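Local coordinates for protein aminodeoxyfutalosine deaminase (Deinococcus radiodurans, PDB 2IMR) that catalyses the zinc-dependent deamination of aminodeoxyfutalosine to futalosine in menaquinone biosynthesis, and deaminates adenosine and several of its derivatives to a lesser extent, at residues A[192-195]-A[196-200]; A[222-225]-A[226-230]; A[359-363]-A[364-368]; A[336-339]-A[340-343]. All coordinates share one frame; numbering follows the deposited sequence.

Contact 1. Residues A[192-195]-A[196-200]; sequences RTHL and ERWRR
H194 and W198, one helical turn apart, send their rings out side by side and pointing the same way. CB of H194 sits over the face of the tryptophan's six-membered ring, 4.0 Å from its centroid, a CH-pi contact. The imidazole itself slides past: the two planes are tilted by 26° and barely overlap, so the methylene makes the contact over the face. The backbone O of H194 lies above that same indole plane, toward the rim, while it accepts the helical bond from W198 N at 2.9 Å. W198 turns its CG anti to the carbonyl carbon (chi1 -69°), which leans the indole back along the helix over the preceding turn.

A second i to i+4 pair runs along another flank. R192 lies alongside E196, and its CG meets E196 CD at 3.7 Å. The charged ends do not bond: E196 OE2 stays 4.5 Å from R192 NE and lies well out of the guanidinium plane, so no N-H points at it. Further on, D160 takes both W198 NE1 and the R197 guanidinium, pinning the indole's outer edge.

These residues form the last turns of helix 184-199 in the beta-alpha-beta unit between strands 170-176 and 206-212. W198 packs on helix 156-163 and edge-to-face on F174, L195 rests on L208 and L210, and R192 and E196 border Y229 of helix 220-233.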
# COMPACT_ATOMS: atom_id res chain seq x y z
N ARG A 192 15.54 11.02 12.81
CA ARG A 192 16.21 9.93 13.51
C ARG A 192 15.87 9.94 15.00
O ARG A 192 15.61 8.89 15.58
CB ARG A 192 17.73 10.03 13.33
CG ARG A 192 18.50 8.90 14.01
CD ARG A 192 19.99 9.00 13.73
NE ARG A 192 20.51 10.30 14.12
CZ ARG A 192 21.74 10.73 13.84
NH1 ARG A 192 22.59 9.96 13.17
NH2 ARG A 192 22.12 11.94 14.24
N THR A 193 15.89 11.12 15.62
CA THR A 193 15.58 11.22 17.04
C THR A 193 14.20 10.62 17.34
O THR A 193 14.07 9.81 18.25
CB THR A 193 15.62 12.69 17.51
OG1 THR A 193 16.94 13.21 17.32
CG2 THR A 193 15.25 12.79 18.99
N HIS A 194 13.19 11.04 16.58
CA HIS A 194 11.83 10.51 16.77
C HIS A 194 11.82 9.00 16.59
O HIS A 194 11.24 8.26 17.39
CB HIS A 194 10.87 11.14 15.75
CG HIS A 194 10.40 12.51 16.11
ND1 HIS A 194 9.50 12.74 17.13
CD2 HIS A 194 10.69 13.72 15.58
CE1 HIS A 194 9.25 14.04 17.21
NE2 HIS A 194 9.96 14.65 16.28
N LEU A 195 12.45 8.54 15.51
CA LEU A 195 12.51 7.12 15.20
C LEU A 195 13.17 6.29 16.30
O LEU A 195 12.68 5.22 16.66
CB LEU A 195 13.25 6.91 13.87
CG LEU A 195 12.52 7.49 12.65
CD1 LEU A 195 13.41 7.44 11.43
CD2 LEU A 195 11.24 6.71 12.41
N GLU A 196 14.28 6.79 16.84
CA GLU A 196 14.98 6.08 17.90
C GLU A 196 14.10 5.95 19.13
O GLU A 196 14.12 4.94 19.82
CB GLU A 196 16.29 6.80 18.25
CG GLU A 196 17.25 6.93 17.08
CD GLU A 196 18.57 7.55 17.47
OE1 GLU A 196 18.57 8.58 18.18
OE2 GLU A 196 19.62 7.02 17.05
N ARG A 197 13.33 7.00 19.40
CA ARG A 197 12.43 7.02 20.55
C ARG A 197 11.32 5.98 20.36
O ARG A 197 11.07 5.16 21.25
CB ARG A 197 11.82 8.41 20.70
CG ARG A 197 11.15 8.66 22.04
CD ARG A 197 10.40 9.98 22.07
NE ARG A 197 9.20 9.93 21.23
CZ ARG A 197 8.23 10.84 21.25
NH1 ARG A 197 8.31 11.90 22.05
NH2 ARG A 197 7.17 10.70 20.45
N TRP A 198 10.68 6.00 19.20
CA TRP A 198 9.59 5.07 18.91
C TRP A 198 10.03 3.62 18.77
O TRP A 198 9.27 2.71 19.10
CB TRP A 198 8.85 5.50 17.64
CG TRP A 198 8.07 6.78 17.79
CD1 TRP A 198 7.34 7.17 18.87
CD2 TRP A 198 7.93 7.82 16.81
NE1 TRP A 198 6.75 8.39 18.63
CE2 TRP A 198 7.09 8.81 17.37
CE3 TRP A 198 8.42 8.01 15.51
CZ2 TRP A 198 6.74 9.98 16.68
CZ3 TRP A 198 8.07 9.17 14.82
CH2 TRP A 198 7.23 10.14 15.41
N ARG A 199 11.25 3.40 18.28
CA ARG A 199 11.75 2.04 18.09
C ARG A 199 11.73 1.24 19.40
O ARG A 199 11.64 0.02 19.39
CB ARG A 199 13.17 2.07 17.52
CG ARG A 199 13.60 0.77 16.85
CD ARG A 199 12.70 0.44 15.67
NE ARG A 199 13.03 -0.82 15.01
CZ ARG A 199 14.18 -1.08 14.41
NH1 ARG A 199 15.15 -0.17 14.38
NH2 ARG A 199 14.37 -2.25 13.81
N ARG A 200 11.81 1.95 20.52
CA ARG A 200 11.80 1.32 21.84
C ARG A 200 10.39 0.93 22.26
O ARG A 200 10.20 0.05 23.10
CB ARG A 200 12.39 2.27 22.88
CG ARG A 200 13.77 2.78 22.56
CD ARG A 200 14.09 4.04 23.34
NE ARG A 200 15.29 4.70 22.83
CZ ARG A 200 15.45 6.02 22.77
NH1 ARG A 200 14.49 6.83 23.19
NH2 ARG A 200 16.58 6.52 22.27

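Contact 2. Residues A[222-225]-A[226-230]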
# COMPACT_ATOMS: atom_id res chain seq x y z
N LEU A 222 18.79 13.92 1.43
CA LEU A 222 17.92 13.42 2.50
C LEU A 222 17.40 12.02 2.16
O LEU A 222 17.25 11.17 3.05
CB LEU A 222 16.76 14.38 2.73
CG LEU A 222 15.73 13.99 3.80
CD1 LEU A 222 16.43 13.75 5.13
CD2 LEU A 222 14.68 15.08 3.93
N MET A 223 17.12 11.77 0.89
CA MET A 223 16.61 10.46 0.46
C MET A 223 17.63 9.36 0.77
O MET A 223 17.27 8.29 1.26
CB MET A 223 16.30 10.48 -1.04
CG MET A 223 15.73 9.17 -1.58
SD MET A 223 14.09 8.78 -0.93
CE MET A 223 13.08 9.81 -1.97
N ARG A 224 18.90 9.62 0.47
CA ARG A 224 19.94 8.63 0.74
C ARG A 224 20.20 8.47 2.23
O ARG A 224 20.47 7.36 2.70
CB ARG A 224 21.24 9.00 0.03
CG ARG A 224 21.22 8.69 -1.45
CD ARG A 224 22.63 8.58 -2.01
NE ARG A 224 23.49 7.68 -1.23
CZ ARG A 224 23.15 6.45 -0.84
NH1 ARG A 224 21.95 5.96 -1.15
NH2 ARG A 224 24.01 5.71 -0.15
N LEU A 225 20.14 9.57 2.98
CA LEU A 225 20.36 9.49 4.43
C LEU A 225 19.27 8.61 5.02
O LEU A 225 19.53 7.77 5.89
CB LEU A 225 20.29 10.88 5.07
CG LEU A 225 21.47 11.83 4.84
CD1 LEU A 225 21.19 13.17 5.53
CD2 LEU A 225 22.74 11.21 5.39
N LEU A 226 18.05 8.79 4.54
CA LEU A 226 16.92 8.02 5.04
C LEU A 226 16.98 6.55 4.64
O LEU A 226 16.80 5.67 5.49
CB LEU A 226 15.60 8.63 4.55
CG LEU A 226 15.27 10.04 5.03
CD1 LEU A 226 14.05 10.58 4.25
CD2 LEU A 226 15.00 10.02 6.54
N SER A 227 17.23 6.27 3.37
CA SER A 227 17.27 4.88 2.93
C SER A 227 18.44 4.12 3.56
O SER A 227 18.28 2.97 3.96
CB SER A 227 17.31 4.76 1.39
OG SER A 227 18.38 5.50 0.82
N ASP A 228 19.60 4.77 3.66
CA ASP A 228 20.76 4.12 4.27
C ASP A 228 20.48 3.83 5.74
O ASP A 228 20.78 2.74 6.24
CB ASP A 228 22.01 5.00 4.16
CG ASP A 228 22.58 5.07 2.75
OD1 ASP A 228 22.11 4.31 1.88
OD2 ASP A 228 23.51 5.87 2.52
N TYR A 229 19.90 4.80 6.43
CA TYR A 229 19.57 4.64 7.84
C TYR A 229 18.62 3.47 8.03
O TYR A 229 18.87 2.58 8.84
CB TYR A 229 18.92 5.91 8.39
CG TYR A 229 18.54 5.82 9.85
CD1 TYR A 229 19.52 5.83 10.84
CD2 TYR A 229 17.21 5.70 10.24
CE1 TYR A 229 19.18 5.72 12.19
CE2 TYR A 229 16.86 5.59 11.58
CZ TYR A 229 17.85 5.61 12.56
OH TYR A 229 17.51 5.50 13.88
N ALA A 230 17.52 3.46 7.27
CA ALA A 230 16.53 2.39 7.36
C ALA A 230 17.11 1.02 7.03
O ALA A 230 16.84 0.04 7.71
CB ALA A 230 15.35 2.70 6.44
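R224 and D228 form an i to i+4 salt bridge on helix 220-233, one of the outer helices of the amidohydrolase TIM barrel. R224 NH2 reaches D228 OD2 at 2.7 Å, with the guanidinium and carboxylate planes 72° apart, so the two groups are turned well away from a flat, side-on pairing. The arginine chain has to fold back to get there: it bends at chi3 (51°), bringing its end round to the next turn although CB starts off away from it.

On a buried flank L222 and L226 cross at a slant, CG of the former 3.8 Å from CD1 of the latter. L226 continues inward onto L210 and P212 of the barrel wall, and L222 packs on V187 of helix 184-199.

Behind these side chains runs the regular helical bonding that sets their spacing, including D228 N to R224 O at 2.9 Å, which joins the salt-bridged residues a second time through the backbone. Y229, near the end of the segment, swings out to meet F188 edge-to-face. M223 faces P212 and L292, its side chain about 7 Å from that of H213, a predicted substrate-binding residue.

S227 is buried, and its hydroxyl turns back on the helix: OG donates to M223 O at 3.0 Å, while S227 N donates to that same oxygen at 2.9 Å from the opposite face of the carbonyl plane.

Contact 3. Residues A[359-363]-A[364-368]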
# COMPACT_ATOMS: atom_id res chain seq x y z
N GLY A 359 -9.35 7.39 -1.96
CA GLY A 359 -9.68 5.98 -2.09
C GLY A 359 -11.09 5.55 -1.67
O GLY A 359 -11.40 4.36 -1.71
N GLU A 360 -11.91 6.51 -1.27
CA GLU A 360 -13.29 6.23 -0.86
C GLU A 360 -13.41 5.58 0.52
O GLU A 360 -14.01 6.16 1.42
CB GLU A 360 -13.99 5.34 -1.91
CG GLU A 360 -14.30 6.05 -3.22
CD GLU A 360 -15.03 5.15 -4.20
OE1 GLU A 360 -16.02 4.50 -3.80
OE2 GLU A 360 -14.62 5.09 -5.37
N THR A 361 -12.87 4.37 0.67
CA THR A 361 -12.93 3.65 1.94
C THR A 361 -11.62 2.93 2.26
O THR A 361 -10.74 2.83 1.41
CB THR A 361 -14.04 2.59 1.95
OG1 THR A 361 -13.60 1.44 1.21
CG2 THR A 361 -15.33 3.14 1.33
N LEU A 362 -11.52 2.42 3.48
CA LEU A 362 -10.34 1.71 3.95
C LEU A 362 -10.47 0.20 3.73
O LEU A 362 -9.64 -0.58 4.19
CB LEU A 362 -10.11 1.98 5.44
CG LEU A 362 -9.82 3.44 5.81
CD1 LEU A 362 -9.72 3.58 7.32
CD2 LEU A 362 -8.52 3.88 5.14
N ASN A 363 -11.52 -0.19 3.01
CA ASN A 363 -11.80 -1.60 2.74
C ASN A 363 -11.17 -2.12 1.45
O ASN A 363 -11.69 -1.89 0.37
CB ASN A 363 -13.31 -1.81 2.68
CG ASN A 363 -13.70 -3.27 2.67
OD1 ASN A 363 -12.84 -4.15 2.56
ND2 ASN A 363 -15.00 -3.54 2.79
N VAL A 364 -10.06 -2.85 1.58
CA VAL A 364 -9.36 -3.40 0.41
C VAL A 364 -10.19 -4.39 -0.41
O VAL A 364 -9.89 -4.62 -1.58
CB VAL A 364 -8.02 -4.06 0.83
CG1 VAL A 364 -7.42 -4.86 -0.33
CG2 VAL A 364 -7.03 -2.99 1.25
N ARG A 365 -11.22 -4.97 0.19
CA ARG A 365 -12.06 -5.91 -0.57
C ARG A 365 -12.63 -5.17 -1.77
O ARG A 365 -12.85 -5.76 -2.84
CB ARG A 365 -13.21 -6.44 0.30
CG ARG A 365 -12.76 -7.15 1.57
CD ARG A 365 -13.97 -7.61 2.36
NE ARG A 365 -13.62 -8.26 3.62
CZ ARG A 365 -13.04 -7.66 4.65
NH1 ARG A 365 -12.74 -6.37 4.59
NH2 ARG A 365 -12.78 -8.34 5.76
N GLU A 366 -12.87 -3.88 -1.60
CA GLU A 366 -13.42 -3.06 -2.66
C GLU A 366 -12.40 -2.76 -3.75
O GLU A 366 -12.77 -2.52 -4.90
CB GLU A 366 -14.01 -1.78 -2.05
CG GLU A 366 -15.33 -2.07 -1.33
CD GLU A 366 -15.77 -0.99 -0.36
OE1 GLU A 366 -15.29 0.16 -0.46
OE2 GLU A 366 -16.63 -1.28 0.50
N GLU A 367 -11.12 -2.79 -3.40
CA GLU A 367 -10.07 -2.54 -4.38
C GLU A 367 -9.92 -3.78 -5.25
O GLU A 367 -9.58 -3.68 -6.43
CB GLU A 367 -8.73 -2.24 -3.69
CG GLU A 367 -8.73 -0.98 -2.83
CD GLU A 367 -8.98 0.30 -3.63
OE1 GLU A 367 -8.87 0.27 -4.88
OE2 GLU A 367 -9.28 1.34 -3.00
N VAL A 368 -10.19 -4.94 -4.67
CA VAL A 368 -10.10 -6.20 -5.41
C VAL A 368 -11.17 -6.17 -6.50
O VAL A 368 -10.91 -6.50 -7.65
CB VAL A 368 -10.33 -7.41 -4.48
CG1 VAL A 368 -10.52 -8.69 -5.30
CG2 VAL A 368 -9.13 -7.57 -3.54
O HOH W 1 -8.94 -3.31 4.20
O HOH W 2 -16.66 -0.76 3.10
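The chain leaves helix 356-359 through E360, whose phi is positive (75°), and then runs extended at T361 before N363 leads into helix 365-374. N363 OD1 takes two bonds from R365, each 3.0 Å long: the bond from backbone N is the capping bond of the incoming helix, and NH1 reaches the same oxygen. The two donors approach from opposite faces of the amide plane, each roughly 45° out of it, yet OD1 lies almost exactly in the guanidinium plane. The R365 chain runs extended from CG to NE and turns at chi4 (67°), which brings NH1 back to OD1. Its NH2 goes on to L144 O, and its guanidinium makes a cation-pi contact with W414.

This is a side-chain cap joined to an ST turn, in which T361 OG1 accepts from N363 N at 3.2 Å. The same hydroxyl donates to E366 OE1 at 2.7 Å, arriving from above the carboxylate plane, tying the helix's first turn back to the loop. Backbone E366 N completes the turn by bonding to N363 O at 3.0 Å.

R327 forms salt bridges to both E366 and E367, and probably offsets part of their charge. One water links L362 O to V364 N, and another accepts from N363 ND2 and donates to E366 OE2 at 2.7 Å. D354, assigned as a zinc-binding residue, has its side chain about 5 Å from G359.

Contact 4. Residues A[336-339]-A[340-343]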
# COMPACT_ATOMS: atom_id res chain seq x y z
N THR A 336 -3.53 4.23 -15.13
CA THR A 336 -3.74 2.92 -14.53
C THR A 336 -2.46 2.11 -14.36
O THR A 336 -1.68 1.97 -15.30
CB THR A 336 -4.75 2.10 -15.37
OG1 THR A 336 -5.97 2.84 -15.50
CG2 THR A 336 -5.04 0.76 -14.72
N PHE A 337 -2.25 1.59 -13.15
CA PHE A 337 -1.10 0.76 -12.80
C PHE A 337 -1.10 -0.44 -13.75
O PHE A 337 -2.12 -1.11 -13.90
CB PHE A 337 -1.24 0.28 -11.35
CG PHE A 337 -0.21 -0.73 -10.93
CD1 PHE A 337 1.12 -0.37 -10.77
CD2 PHE A 337 -0.59 -2.05 -10.64
CE1 PHE A 337 2.06 -1.30 -10.33
CE2 PHE A 337 0.34 -2.98 -10.19
CZ PHE A 337 1.68 -2.60 -10.04
N ASP A 338 0.03 -0.72 -14.38
CA ASP A 338 0.12 -1.85 -15.31
C ASP A 338 0.40 -3.13 -14.53
O ASP A 338 1.52 -3.64 -14.53
CB ASP A 338 1.23 -1.61 -16.33
CG ASP A 338 1.10 -2.51 -17.55
OD1 ASP A 338 0.46 -3.57 -17.43
OD2 ASP A 338 1.63 -2.15 -18.62
N TRP A 339 -0.62 -3.67 -13.87
CA TRP A 339 -0.43 -4.88 -13.09
C TRP A 339 0.09 -6.04 -13.93
O TRP A 339 1.04 -6.72 -13.55
CB TRP A 339 -1.74 -5.29 -12.40
CG TRP A 339 -1.54 -6.22 -11.24
CD1 TRP A 339 -0.66 -7.27 -11.16
CD2 TRP A 339 -2.29 -6.23 -10.01
NE1 TRP A 339 -0.81 -7.92 -9.96
CE2 TRP A 339 -1.80 -7.31 -9.24
CE3 TRP A 339 -3.31 -5.43 -9.49
CZ2 TRP A 339 -2.31 -7.61 -7.97
CZ3 TRP A 339 -3.82 -5.73 -8.24
CH2 TRP A 339 -3.32 -6.81 -7.49
N PRO A 340 -0.52 -6.29 -15.10
CA PRO A 340 -0.00 -7.41 -15.90
C PRO A 340 1.49 -7.32 -16.21
O PRO A 340 2.19 -8.34 -16.21
CB PRO A 340 -0.89 -7.41 -17.15
CG PRO A 340 -1.52 -6.04 -17.16
CD PRO A 340 -1.73 -5.71 -15.72
N ALA A 341 1.99 -6.11 -16.47
CA ALA A 341 3.40 -5.92 -16.77
C ALA A 341 4.26 -6.23 -15.55
O ALA A 341 5.31 -6.87 -15.65
CB ALA A 341 3.65 -4.49 -17.25
N PHE A 342 3.82 -5.77 -14.38
CA PHE A 342 4.56 -6.02 -13.15
C PHE A 342 4.52 -7.50 -12.77
O PHE A 342 5.52 -8.06 -12.31
CB PHE A 342 3.99 -5.17 -12.01
CG PHE A 342 4.54 -3.76 -11.96
CD1 PHE A 342 5.64 -3.46 -11.17
CD2 PHE A 342 3.96 -2.75 -12.72
CE1 PHE A 342 6.17 -2.16 -11.13
CE2 PHE A 342 4.48 -1.45 -12.69
CZ PHE A 342 5.59 -1.16 -11.90
N ALA A 343 3.37 -8.12 -12.98
CA ALA A 343 3.21 -9.54 -12.67
C ALA A 343 4.14 -10.37 -13.55
O ALA A 343 4.83 -11.27 -13.08
CB ALA A 343 1.77 -9.96 -12.90
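F337 lies against F342 in an offset stack, ring centroids 4.6 Å apart and planes inclined by 27°. The contact is concentrated at one end of the first ring: CE1 of F337 sits over the face of F342, toward its rim, and approaches CD2 there at 3.4 Å. F337 directs CG anti to its backbone N (chi1 173°), which brings the ring end up to F342, while its carbonyl oxygen is taken by the hydroxyl of Y375.

D338 follows at the N-cap of helix 339-344 and is the centre of an inverse gamma turn. Its OD1 accepts from A341 N at 3.1 Å, met from well above the carboxylate plane, and CG packs on the methyl of A341 at 3.2 Å. OD1 also touches CG of P340, the two side chains crossing at about a right angle. The backbone oxygen of D338 takes a nearly straight bond from F342 N at 3.1 Å, and it lies at the edge of the F342 ring, in its plane.

W339 then opens the helix. Its O receives A343 N at 2.8 Å, and the methyl of A343 sits by the indole edge, CB to CD1 4.0 Å. The indole goes inward among V349, L351 and residues of helix 380-395.

The chemistry divides in two: polar capping at the exposed end, where the aspartate carboxylate would interact favourably with the positive end of the helix dipole, and an aromatic pair buried against V322 of the barrel wall.

Overall arrangement
Following the chain from the N terminus, contact 1 lies in the last turns of helix 184-199 and contact 2 in helix 220-233, two neighbouring outer helices of the barrel separated in sequence by strand 206-212. They touch through Y229, whose hydroxyl end packs on R192 and E196. Contact 4 then starts helix 339-344 after the loop from helix 326-331, and contact 3 closes the short connection from helix 356-359 into helix 365-374. All four are local and run in series, none nesting or crossing. Contacts 3 and 4 come within about 6 Å at their nearest atoms, across the chain's centre from contact 1.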